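Local coordinates for diphosphomevalonate decarboxylase, putative (PDB 2HKE), which probably catalyses the ATP-dependent decarboxylation of (R)-5-diphosphomevalonate to isopentenyl diphosphate, a precursor of isoprenoids and sterols in the mevalonate pathway, at residues A278-A281 with R285-L288; Y270-L275 with A296-F301; E309-L314 with E334-V339; P222-I227 with A241-L246. The protein carries 1 engineered substitution. All blocks are in the same frame, centred on the assembly; numbering follows the deposited sequence.

Contact 1 (A278-A281 with R285-L288)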
loop_
_atom_site.group_PDB
_atom_site.type_symbol
_atom_site.label_atom_id
_atom_site.label_comp_id
_atom_site.label_asym_id
_atom_site.label_seq_id
_atom_site.Cartn_x
_atom_site.Cartn_y
_atom_site.Cartn_z
ATOM N N ALA A 278 16.967 -18.203 -1.861
ATOM C CA ALA A 278 17.782 -19.289 -1.306
ATOM C C ALA A 278 16.965 -20.156 -0.357
ATOM O O ALA A 278 17.124 -21.365 -0.317
ATOM C CB ALA A 278 18.973 -18.728 -0.560
ATOM N N TYR A 279 16.061 -19.535 0.389
ATOM C CA TYR A 279 15.152 -20.285 1.263
ATOM C C TYR A 279 14.233 -21.177 0.458
ATOM O O TYR A 279 14.085 -22.336 0.754
ATOM C CB TYR A 279 14.333 -19.313 2.085
ATOM C CG TYR A 279 13.380 -19.953 3.057
ATOM C CD1 TYR A 279 13.849 -20.811 4.042
ATOM C CD2 TYR A 279 12.024 -19.692 3.000
ATOM C CE1 TYR A 279 12.996 -21.361 4.944
ATOM C CE2 TYR A 279 11.140 -20.269 3.907
ATOM C CZ TYR A 279 11.643 -21.097 4.872
ATOM O OH TYR A 279 10.770 -21.687 5.785
ATOM N N ASN A 280 13.614 -20.636 -0.567
ATOM C CA ASN A 280 12.659 -21.373 -1.361
ATOM C C ASN A 280 13.416 -22.520 -2.033
ATOM O O ASN A 280 12.903 -23.634 -2.145
ATOM C CB ASN A 280 12.064 -20.443 -2.400
ATOM C CG ASN A 280 10.997 -19.521 -1.841
ATOM O OD1 ASN A 280 10.373 -19.808 -0.786
ATOM N ND2 ASN A 280 10.762 -18.401 -2.549
ATOM N N ALA A 281 14.627 -22.232 -2.478
ATOM C CA ALA A 281 15.481 -23.268 -3.116
ATOM C C ALA A 281 15.732 -24.445 -2.149
ATOM O O ALA A 281 15.571 -25.625 -2.536
ATOM C CB ALA A 281 16.780 -22.632 -3.639
ATOM N N ARG A 285 10.348 -25.516 -2.672
ATOM C CA ARG A 285 9.123 -24.951 -3.141
ATOM C C ARG A 285 9.115 -23.463 -2.826
ATOM O O ARG A 285 9.912 -22.963 -2.037
ATOM C CB ARG A 285 7.894 -25.629 -2.488
ATOM C CG ARG A 285 7.794 -25.381 -1.018
ATOM C CD ARG A 285 6.608 -26.104 -0.439
ATOM N NE ARG A 285 6.633 -26.047 1.006
ATOM C CZ ARG A 285 6.020 -25.141 1.769
ATOM N NH1 ARG A 285 5.285 -24.179 1.259
ATOM N NH2 ARG A 285 6.164 -25.210 3.086
ATOM N N THR A 286 8.205 -22.777 -3.476
ATOM C CA THR A 286 8.003 -21.342 -3.254
ATOM C C THR A 286 7.129 -21.175 -2.000
ATOM O O THR A 286 5.904 -21.181 -2.065
ATOM C CB THR A 286 7.414 -20.693 -4.453
ATOM O OG1 THR A 286 8.257 -20.960 -5.611
ATOM C CG2 THR A 286 7.321 -19.133 -4.213
ATOM N N ALA A 287 7.813 -21.102 -0.859
ATOM C CA ALA A 287 7.167 -20.934 0.427
ATOM C C ALA A 287 6.976 -19.467 0.819
ATOM O O ALA A 287 6.167 -19.127 1.709
ATOM C CB ALA A 287 7.972 -21.697 1.492
ATOM N N LEU A 288 7.755 -18.586 0.204
ATOM C CA LEU A 288 7.911 -17.204 0.703
ATOM C C LEU A 288 8.064 -16.324 -0.523
ATOM O O LEU A 288 8.787 -16.687 -1.435
ATOM C CB LEU A 288 9.134 -17.086 1.645
ATOM C CG LEU A 288 9.420 -15.754 2.323
ATOM C CD1 LEU A 288 8.196 -15.284 3.231
ATOM C CD2 LEU A 288 10.719 -15.814 3.158
#
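N280, in the last turns of helix 267-283, faces T286 where the chain doubles back, with 5.0 Å between the CA atoms of N280 and T286; the backbone adds a weak bond from R285 N to N280 O (3.2 Å). T286 is the centre of an inverse gamma turn, which brings the peptide groups of A287 and L288 round to the N280 amide. At the donor end, N280 ND2 reaches L288 O at 2.8 Å through a nearly straight bond (171° at the hydrogen), lying in both the amide plane and the carbonyl plane. At the other end, A287 N stands 2.9 Å from N280 OD1, well above the carbonyl plane rather than on a lone pair, and L288 N adds a weak bond to the same oxygen. Beside this, L288 crosses Y279 at about a right angle, its CD2 4.1 Å from Y279 CD2. The Y279 hydroxyl probably bonds E309, and its ring meets Y345 edge-to-face. One amide thus serves as acceptor and donor at once: the bonds at its two ends settle its rotation, satisfy buried peptide groups and tie the strand's entry to the helix it has just left.

Contact 2 (Y270-L275 with A296-F301). With SO4 (sulfate ion), chain D.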
loop_
_atom_site.group_PDB
_atom_site.type_symbol
_atom_site.label_atom_id
_atom_site.label_comp_id
_atom_site.label_asym_id
_atom_site.label_seq_id
_atom_site.Cartn_x
_atom_site.Cartn_y
_atom_site.Cartn_z
ATOM N N TYR A 270 18.428 -6.104 -1.776
ATOM C CA TYR A 270 18.912 -7.148 -2.661
ATOM C C TYR A 270 19.303 -8.398 -1.909
ATOM O O TYR A 270 19.062 -9.519 -2.393
ATOM C CB TYR A 270 20.087 -6.671 -3.548
ATOM C CG TYR A 270 19.770 -5.504 -4.444
ATOM C CD1 TYR A 270 18.693 -5.549 -5.321
ATOM C CD2 TYR A 270 20.541 -4.341 -4.409
ATOM C CE1 TYR A 270 18.390 -4.474 -6.149
ATOM C CE2 TYR A 270 20.236 -3.247 -5.240
ATOM C CZ TYR A 270 19.187 -3.331 -6.111
ATOM O OH TYR A 270 18.899 -2.259 -6.925
ATOM N N ALA A 271 19.846 -8.230 -0.704
ATOM C CA ALA A 271 20.152 -9.405 0.093
ATOM C C ALA A 271 18.853 -10.145 0.495
ATOM O O ALA A 271 18.832 -11.359 0.564
ATOM C CB ALA A 271 20.895 -8.991 1.329
ATOM N N MET A 272 17.797 -9.390 0.781
ATOM C CA MET A 272 16.493 -9.997 1.096
ATOM C C MET A 272 15.974 -10.788 -0.074
ATOM O O MET A 272 15.434 -11.881 0.109
ATOM C CB MET A 272 15.483 -8.943 1.591
ATOM C CG MET A 272 15.641 -8.604 3.066
ATOM S SD MET A 272 15.298 -9.914 4.235
ATOM C CE MET A 272 13.481 -10.080 4.061
ATOM N N ILE A 273 16.168 -10.284 -1.291
ATOM C CA ILE A 273 15.735 -11.005 -2.462
ATOM C C ILE A 273 16.524 -12.320 -2.532
ATOM O O ILE A 273 15.946 -13.367 -2.694
ATOM C CB ILE A 273 15.942 -10.181 -3.726
ATOM C CG1 ILE A 273 14.972 -8.998 -3.771
ATOM C CG2 ILE A 273 15.887 -11.080 -4.964
ATOM C CD1 ILE A 273 15.261 -8.041 -4.893
ATOM N N ARG A 274 17.854 -12.241 -2.405
ATOM C CA ARG A 274 18.678 -13.436 -2.444
ATOM C C ARG A 274 18.287 -14.444 -1.377
ATOM O O ARG A 274 18.276 -15.660 -1.662
ATOM C CB ARG A 274 20.168 -13.088 -2.301
ATOM C CG ARG A 274 20.654 -12.256 -3.429
ATOM C CD ARG A 274 22.171 -12.374 -3.643
ATOM N NE ARG A 274 22.922 -12.245 -2.404
ATOM C CZ ARG A 274 23.219 -11.093 -1.822
ATOM N NH1 ARG A 274 22.839 -9.958 -2.366
ATOM N NH2 ARG A 274 23.928 -11.087 -0.697
ATOM N N LEU A 275 17.975 -13.949 -0.174
ATOM C CA LEU A 275 17.607 -14.809 0.960
ATOM C C LEU A 275 16.287 -15.549 0.714
ATOM O O LEU A 275 16.170 -16.783 0.937
ATOM C CB LEU A 275 17.507 -13.960 2.219
ATOM C CG LEU A 275 17.234 -14.680 3.526
ATOM C CD1 LEU A 275 18.122 -15.931 3.735
ATOM C CD2 LEU A 275 17.391 -13.701 4.660
ATOM N N ALA A 296 12.860 0.706 -0.120
ATOM C CA ALA A 296 13.785 -0.337 0.240
ATOM C C ALA A 296 13.106 -1.447 1.047
ATOM O O ALA A 296 13.667 -2.514 1.172
ATOM C CB ALA A 296 14.951 0.238 1.074
ATOM N N ASN A 297 11.947 -1.172 1.637
ATOM C CA ASN A 297 11.310 -2.152 2.540
ATOM C C ASN A 297 10.878 -3.368 1.752
ATOM O O ASN A 297 10.410 -3.236 0.612
ATOM C CB ASN A 297 10.070 -1.582 3.218
ATOM C CG ASN A 297 10.339 -0.384 4.092
ATOM O OD1 ASN A 297 11.416 -0.210 4.631
ATOM N ND2 ASN A 297 9.301 0.448 4.263
ATOM N N CYS A 298 11.014 -4.525 2.368
ATOM C CA CYS A 298 10.659 -5.770 1.767
ATOM C C CYS A 298 9.342 -6.288 2.357
ATOM O O CYS A 298 9.259 -6.738 3.539
ATOM C CB CYS A 298 11.749 -6.772 2.003
ATOM S SG CYS A 298 11.525 -8.340 1.127
ATOM N N PHE A 299 8.321 -6.275 1.520
ATOM C CA PHE A 299 7.053 -6.900 1.888
ATOM C C PHE A 299 7.219 -8.369 1.608
ATOM O O PHE A 299 8.019 -8.757 0.726
ATOM C CB PHE A 299 5.934 -6.288 1.091
ATOM C CG PHE A 299 5.458 -4.991 1.659
ATOM C CD1 PHE A 299 6.112 -3.807 1.358
ATOM C CD2 PHE A 299 4.395 -4.977 2.560
ATOM C CE1 PHE A 299 5.663 -2.594 1.936
ATOM C CE2 PHE A 299 3.918 -3.787 3.129
ATOM C CZ PHE A 299 4.562 -2.594 2.790
ATOM N N LEU A 300 6.564 -9.206 2.401
ATOM C CA LEU A 300 6.689 -10.645 2.242
ATOM C C LEU A 300 5.311 -11.216 2.307
ATOM O O LEU A 300 4.499 -10.736 3.111
ATOM C CB LEU A 300 7.502 -11.239 3.391
ATOM C CG LEU A 300 8.941 -10.790 3.435
ATOM C CD1 LEU A 300 9.492 -10.990 4.843
ATOM C CD2 LEU A 300 9.798 -11.548 2.362
ATOM N N PHE A 301 5.061 -12.225 1.505
ATOM C CA PHE A 301 3.822 -12.980 1.602
ATOM C C PHE A 301 4.186 -14.407 1.953
ATOM O O PHE A 301 5.150 -14.973 1.400
ATOM C CB PHE A 301 3.093 -12.986 0.280
ATOM C CG PHE A 301 2.800 -11.627 -0.259
ATOM C CD1 PHE A 301 1.984 -10.744 0.439
ATOM C CD2 PHE A 301 3.339 -11.218 -1.453
ATOM C CE1 PHE A 301 1.709 -9.472 -0.062
ATOM C CE2 PHE A 301 3.063 -9.923 -1.956
ATOM C CZ PHE A 301 2.231 -9.067 -1.249
HETATM S S SO4 D . 25.132 -15.038 -1.764
HETATM O O1 SO4 D . 26.207 -14.730 -2.698
HETATM O O2 SO4 D . 25.411 -16.303 -1.120
HETATM O O3 SO4 D . 25.060 -13.948 -0.786
HETATM O O4 SO4 D . 23.896 -15.095 -2.532
#
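M272 on helix 267-283 and C298 on strand 298-303 meet sulfur to methyl, M272 CE lying 3.9 Å from C298 SG. The thiol also lies alongside the root of the methionine, 4.0 Å from M272 CB. With C298 SG anti to its backbone N (chi1 -173°), the sulfur is directed toward M272. M272 is bent at both its second and third torsions, and the bends bring its CE to within 4.2 Å of L300 CD1, the two side chains crossing at about a right angle. All three residues are buried. Around them L314 of helix 307-317 packs on M272 and L300, F318 on M272, and Y290 of the adjoining strand on C298. R274, by contrast, is exposed and takes no part in the helix-strand packing. Its guanidinium holds a sulfate ion, probably from the crystallisation liquor, at the edge of the group: NE bonds to sulfate O4 at 3.0 Å and, less closely, to O3, while NH2 reaches O3 at 3.1 Å. The arrangement is a helix packed on the mixed five-stranded sheet of the C-terminal domain, which belongs to the GHMP family clan. Its chemistry divides accordingly: between these segments the helix meets the strand through sulfur and methyl contacts, whereas on the solvent side the exposed arginine binds an anion together with D350 N.

Contact 3 (E309-L314 with E334-V339)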
loop_
_atom_site.group_PDB
_atom_site.type_symbol
_atom_site.label_atom_id
_atom_site.label_comp_id
_atom_site.label_asym_id
_atom_site.label_seq_id
_atom_site.Cartn_x
_atom_site.Cartn_y
_atom_site.Cartn_z
ATOM N N GLU A 309 8.643 -20.515 10.651
ATOM C CA GLU A 309 9.949 -20.931 10.135
ATOM C C GLU A 309 10.548 -19.826 9.320
ATOM O O GLU A 309 11.754 -19.563 9.428
ATOM C CB GLU A 309 9.885 -22.181 9.265
ATOM C CG GLU A 309 11.272 -22.759 8.916
ATOM C CD GLU A 309 11.196 -24.001 8.082
ATOM O OE1 GLU A 309 11.047 -23.875 6.834
ATOM O OE2 GLU A 309 11.252 -25.102 8.685
ATOM N N ALA A 310 9.728 -19.209 8.472
ATOM C CA ALA A 310 10.216 -18.118 7.620
ATOM C C ALA A 310 10.826 -16.982 8.453
ATOM O O ALA A 310 11.910 -16.489 8.148
ATOM C CB ALA A 310 9.058 -17.626 6.647
ATOM N N VAL A 311 10.139 -16.570 9.510
ATOM C CA VAL A 311 10.591 -15.503 10.352
ATOM C C VAL A 311 11.851 -15.931 11.137
ATOM O O VAL A 311 12.811 -15.143 11.233
ATOM C CB VAL A 311 9.487 -14.990 11.261
ATOM C CG1 VAL A 311 10.051 -13.967 12.262
ATOM C CG2 VAL A 311 8.332 -14.419 10.436
ATOM N N ALA A 312 11.882 -17.178 11.610
ATOM C CA ALA A 312 13.098 -17.728 12.252
ATOM C C ALA A 312 14.300 -17.664 11.299
ATOM O O ALA A 312 15.426 -17.301 11.709
ATOM C CB ALA A 312 12.886 -19.197 12.715
ATOM N N MET A 313 14.061 -18.035 10.052
ATOM C CA MET A 313 15.106 -18.009 9.007
ATOM C C MET A 313 15.580 -16.598 8.814
ATOM O O MET A 313 16.788 -16.335 8.803
ATOM C CB MET A 313 14.551 -18.612 7.713
ATOM C CG MET A 313 15.502 -18.613 6.556
ATOM S SD MET A 313 15.484 -17.064 5.614
ATOM C CE MET A 313 13.770 -16.913 4.981
ATOM N N LEU A 314 14.651 -15.639 8.679
ATOM C CA LEU A 314 15.062 -14.219 8.585
ATOM C C LEU A 314 15.959 -13.747 9.733
ATOM O O LEU A 314 16.894 -12.993 9.502
ATOM C CB LEU A 314 13.850 -13.277 8.491
ATOM C CG LEU A 314 12.960 -13.441 7.244
ATOM C CD1 LEU A 314 11.775 -12.452 7.259
ATOM C CD2 LEU A 314 13.790 -13.334 5.937
ATOM N N GLU A 334 4.009 -15.804 19.240
ATOM C CA GLU A 334 4.463 -16.747 20.223
ATOM C C GLU A 334 4.999 -18.012 19.549
ATOM O O GLU A 334 5.969 -18.590 20.003
ATOM C CB GLU A 334 3.360 -17.081 21.201
ATOM C CG GLU A 334 3.933 -17.896 22.393
ATOM C CD GLU A 334 5.207 -17.253 22.991
ATOM O OE1 GLU A 334 5.116 -16.083 23.451
ATOM O OE2 GLU A 334 6.277 -17.909 22.948
ATOM N N LYS A 335 4.393 -18.404 18.432
ATOM C CA LYS A 335 4.900 -19.537 17.667
ATOM C C LYS A 335 6.289 -19.269 17.061
ATOM O O LYS A 335 7.105 -20.154 17.007
ATOM C CB LYS A 335 3.918 -19.952 16.594
ATOM C CG LYS A 335 2.730 -20.694 17.157
ATOM C CD LYS A 335 1.788 -21.132 16.050
ATOM C CE LYS A 335 1.258 -22.552 16.267
ATOM N NZ LYS A 335 -0.041 -22.792 15.484
ATOM N N VAL A 336 6.549 -18.059 16.592
ATOM C CA VAL A 336 7.891 -17.714 16.105
ATOM C C VAL A 336 8.937 -17.969 17.200
ATOM O O VAL A 336 10.010 -18.505 16.963
ATOM C CB VAL A 336 7.976 -16.212 15.661
ATOM C CG1 VAL A 336 9.422 -15.855 15.357
ATOM C CG2 VAL A 336 7.107 -15.960 14.429
ATOM N N LYS A 337 8.585 -17.619 18.428
ATOM C CA LYS A 337 9.540 -17.682 19.528
ATOM C C LYS A 337 9.973 -19.083 19.896
ATOM O O LYS A 337 11.003 -19.242 20.507
ATOM C CB LYS A 337 8.969 -16.967 20.757
ATOM C CG LYS A 337 8.783 -15.493 20.491
ATOM C CD LYS A 337 8.529 -14.666 21.763
ATOM C CE LYS A 337 8.279 -13.248 21.401
ATOM N NZ LYS A 337 7.886 -12.474 22.582
ATOM N N VAL A 338 9.182 -20.099 19.570
ATOM C CA VAL A 338 9.555 -21.457 19.929
ATOM C C VAL A 338 10.151 -22.262 18.773
ATOM O O VAL A 338 10.512 -23.425 18.963
ATOM C CB VAL A 338 8.370 -22.206 20.550
ATOM C CG1 VAL A 338 7.797 -21.380 21.720
ATOM C CG2 VAL A 338 7.299 -22.542 19.507
ATOM N N VAL A 339 10.250 -21.674 17.570
ATOM C CA VAL A 339 10.823 -22.412 16.451
ATOM C C VAL A 339 12.261 -22.815 16.742
ATOM O O VAL A 339 13.061 -21.995 17.195
ATOM C CB VAL A 339 10.801 -21.584 15.135
ATOM C CG1 VAL A 339 11.573 -22.288 13.970
ATOM C CG2 VAL A 339 9.387 -21.326 14.747
#
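V311 lays its CG1 branch against V336, the two CG1 methyls 3.7 Å apart and the side chains crossing at about a right angle. V311 CG1 and CB face both methyls of V336: besides the closest pair, V336 CG2 comes to 4.1 Å from V311 CB. The two valines share a first torsion, with CG1 opposite the backbone N in each (chi1 173° for V311, 172° for V336), which points the same branch of both into the interface. One residue on, A312 turns its CB toward V339, where V339 CG1 sits 3.6 Å away and V339 CB 4.0 Å. Because A312 offers only a methyl, V339 can come close to the helix surface here; its CG2 then reaches along to the start of the segment, 4.2 Å from E309 N. The E309 carboxylate points elsewhere, to a salt bridge with K283, with Y279 as its other, probable partner. The side-chain contacts are therefore apolar, and what joins the helices is a short row of small branched and methyl side chains, buried toward V311 and V336 and partly exposed toward A312 and V339. P308, on the same helix as V311, touches V339, and L341 in the following loop covers A312. F325 packs on V311 and F327 on V336, both from outermost strand 325-327, while M313 and L314 of helix 307-317 pack on helix 267-283. Helix 330-338 thus packs against helix 307-317 beside the strand edge of the domain's five-stranded sheet.

Contact 4 (P222-I227 with A241-L246)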
loop_
_atom_site.group_PDB
_atom_site.type_symbol
_atom_site.label_atom_id
_atom_site.label_comp_id
_atom_site.label_asym_id
_atom_site.label_seq_id
_atom_site.Cartn_x
_atom_site.Cartn_y
_atom_site.Cartn_z
ATOM N N PRO A 222 -1.668 -7.265 -18.410
ATOM C CA PRO A 222 -2.835 -8.079 -18.715
ATOM C C PRO A 222 -2.685 -9.604 -18.490
ATOM O O PRO A 222 -3.616 -10.230 -17.929
ATOM C CB PRO A 222 -3.110 -7.736 -20.186
ATOM C CG PRO A 222 -2.654 -6.363 -20.337
ATOM C CD PRO A 222 -1.416 -6.269 -19.464
ATOM N N GLU A 223 -1.547 -10.169 -18.869
ATOM C CA GLU A 223 -1.219 -11.590 -18.648
ATOM C C GLU A 223 -1.246 -11.872 -17.127
ATOM O O GLU A 223 -1.899 -12.825 -16.664
ATOM C CB GLU A 223 0.198 -11.962 -19.103
ATOM C CG GLU A 223 0.509 -12.086 -20.612
ATOM C CD GLU A 223 2.020 -12.240 -20.941
ATOM O OE1 GLU A 223 2.925 -11.822 -20.131
ATOM O OE2 GLU A 223 2.275 -12.814 -22.039
ATOM N N ARG A 224 -0.548 -11.045 -16.355
ATOM C CA ARG A 224 -0.381 -11.343 -14.929
ATOM C C ARG A 224 -1.652 -11.103 -14.116
ATOM O O ARG A 224 -1.908 -11.822 -13.138
ATOM C CB ARG A 224 0.790 -10.556 -14.339
ATOM C CG ARG A 224 2.078 -10.965 -14.964
ATOM C CD ARG A 224 3.282 -10.286 -14.334
ATOM N NE ARG A 224 4.483 -10.778 -15.037
ATOM C CZ ARG A 224 5.654 -10.190 -15.008
ATOM N NH1 ARG A 224 5.842 -9.093 -14.319
ATOM N NH2 ARG A 224 6.653 -10.719 -15.686
ATOM N N MET A 225 -2.470 -10.143 -14.534
ATOM C CA MET A 225 -3.802 -9.942 -13.915
ATOM C C MET A 225 -4.654 -11.215 -14.050
ATOM O O MET A 225 -5.307 -11.625 -13.101
ATOM C CB MET A 225 -4.554 -8.765 -14.535
ATOM C CG MET A 225 -3.935 -7.377 -14.207
ATOM S SD MET A 225 -4.044 -6.961 -12.429
ATOM C CE MET A 225 -5.829 -7.071 -12.182
ATOM N N LYS A 226 -4.626 -11.832 -15.211
ATOM C CA LYS A 226 -5.363 -13.096 -15.412
ATOM C C LYS A 226 -4.810 -14.227 -14.558
ATOM O O LYS A 226 -5.589 -14.963 -13.913
ATOM C CB LYS A 226 -5.388 -13.480 -16.896
ATOM C CG LYS A 226 -5.976 -14.865 -17.198
ATOM C CD LYS A 226 -6.093 -15.095 -18.719
ATOM C CE LYS A 226 -6.657 -16.499 -19.026
ATOM N NZ LYS A 226 -6.954 -16.638 -20.501
ATOM N N ILE A 227 -3.485 -14.367 -14.512
ATOM C CA ILE A 227 -2.842 -15.467 -13.790
ATOM C C ILE A 227 -3.059 -15.246 -12.282
ATOM O O ILE A 227 -3.381 -16.164 -11.568
ATOM C CB ILE A 227 -1.313 -15.539 -14.059
ATOM C CG1 ILE A 227 -1.034 -15.875 -15.539
ATOM C CG2 ILE A 227 -0.643 -16.545 -13.131
ATOM C CD1 ILE A 227 0.423 -15.538 -15.980
ATOM N N ALA A 241 2.786 -16.241 -5.511
ATOM C CA ALA A 241 4.105 -15.827 -5.051
ATOM C C ALA A 241 5.058 -15.523 -6.210
ATOM O O ALA A 241 5.794 -14.532 -6.189
ATOM C CB ALA A 241 4.708 -16.906 -4.143
ATOM N N GLU A 242 5.029 -16.385 -7.195
ATOM C CA GLU A 242 5.798 -16.200 -8.409
ATOM C C GLU A 242 5.470 -14.912 -9.167
ATOM O O GLU A 242 6.398 -14.175 -9.567
ATOM C CB GLU A 242 5.633 -17.466 -9.313
ATOM C CG GLU A 242 6.304 -18.681 -8.745
ATOM C CD GLU A 242 5.676 -20.019 -9.226
ATOM O OE1 GLU A 242 4.895 -20.006 -10.210
ATOM O OE2 GLU A 242 6.016 -21.090 -8.635
ATOM N N ILE A 243 4.181 -14.625 -9.334
ATOM C CA ILE A 243 3.730 -13.359 -9.956
ATOM C C ILE A 243 4.243 -12.196 -9.139
ATOM O O ILE A 243 4.747 -11.204 -9.680
ATOM C CB ILE A 243 2.174 -13.276 -10.085
ATOM C CG1 ILE A 243 1.702 -14.288 -11.101
ATOM C CG2 ILE A 243 1.675 -11.812 -10.362
ATOM C CD1 ILE A 243 2.204 -13.986 -12.525
ATOM N N ALA A 244 4.076 -12.263 -7.808
ATOM C CA ALA A 244 4.482 -11.114 -6.989
ATOM C C ALA A 244 6.001 -10.802 -7.135
ATOM O O ALA A 244 6.434 -9.637 -7.192
ATOM C CB ALA A 244 4.112 -11.358 -5.540
ATOM N N MET A 245 6.834 -11.849 -7.180
ATOM C CA MET A 245 8.272 -11.655 -7.300
ATOM C C MET A 245 8.641 -11.198 -8.715
ATOM O O MET A 245 9.550 -10.405 -8.880
ATOM C CB MET A 245 9.014 -12.939 -6.938
ATOM C CG MET A 245 8.939 -13.184 -5.418
ATOM S SD MET A 245 9.829 -14.554 -4.751
ATOM C CE MET A 245 8.809 -15.926 -5.259
ATOM N N LEU A 246 7.940 -11.688 -9.721
ATOM C CA LEU A 246 8.195 -11.221 -11.104
ATOM C C LEU A 246 7.864 -9.761 -11.237
ATOM O O LEU A 246 8.606 -8.998 -11.807
ATOM C CB LEU A 246 7.336 -11.987 -12.097
ATOM C CG LEU A 246 7.780 -13.411 -12.382
ATOM C CD1 LEU A 246 6.660 -14.155 -13.156
ATOM C CD2 LEU A 246 9.096 -13.387 -13.159
#
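L246 CB lies over the centre of one face of the R224 guanidinium, 3.7 Å above its plane, with L246 CB 3.8 Å from R224 CZ. The two side chains cross at about a right angle, so the guanidinium rests on the root of the leucine. The polar end is engaged farther along helix 237-256: NH1 makes salt bridges to D250 and E247. The two carboxylates probably limit the group's rotation over L246. R224 gets there as an extended arm, CG opposite its carbonyl carbon (chi1 -64°) and the chain straight from CG to NE, and the aliphatic part of that arm does packing of its own: R224 CG lies 3.9 Å from I243 CD1. I243, the buried residue of the contact, is wedged between R224 and I227. Its CD1 also comes within 3.9 Å of I227 CG2, and that same CG2 touches I243 CG1 at 3.8 Å. Charge therefore sits at one end of the interface, toward L246, and branched aliphatic packing at the other, with I243 between. The segments form part of an antiparallel helix hairpin, helices 213-234 and 237-256 following each other in the chain; the axes of the short segments come within 10.5 Å, their N-to-C directions 153° apart. On the reverse side of 222-227, M225 packs on I17 of the N-terminal part of the chain. Elsewhere on 241-246, A241 and M245 meet A289 and Y290 of strand 288-291, so helix 237-256 sits between its hairpin partner and the sheet edge.

How the contacts relate
The helix 267-283 carries both contact 1 and contact 2, whose centres are 13 Å apart, and both touch helix 307-317 of contact 3. M313 of contact 3 is the common neighbour: its CE lies 3.7 Å from L288 CD2 of contact 1, and its SD 3.4 Å from L275 CD1 of contact 2. T286 also ties contact 1 to contact 4, T286 CG2 standing 3.4 Å from A241 CB. Contact 2 reaches contact 4 more lightly through F301 and A244. Contacts 3 and 4 mark the extremes, their centres 28 Å apart without touching. The sulfate sits at contact 2, on its exposed arginine.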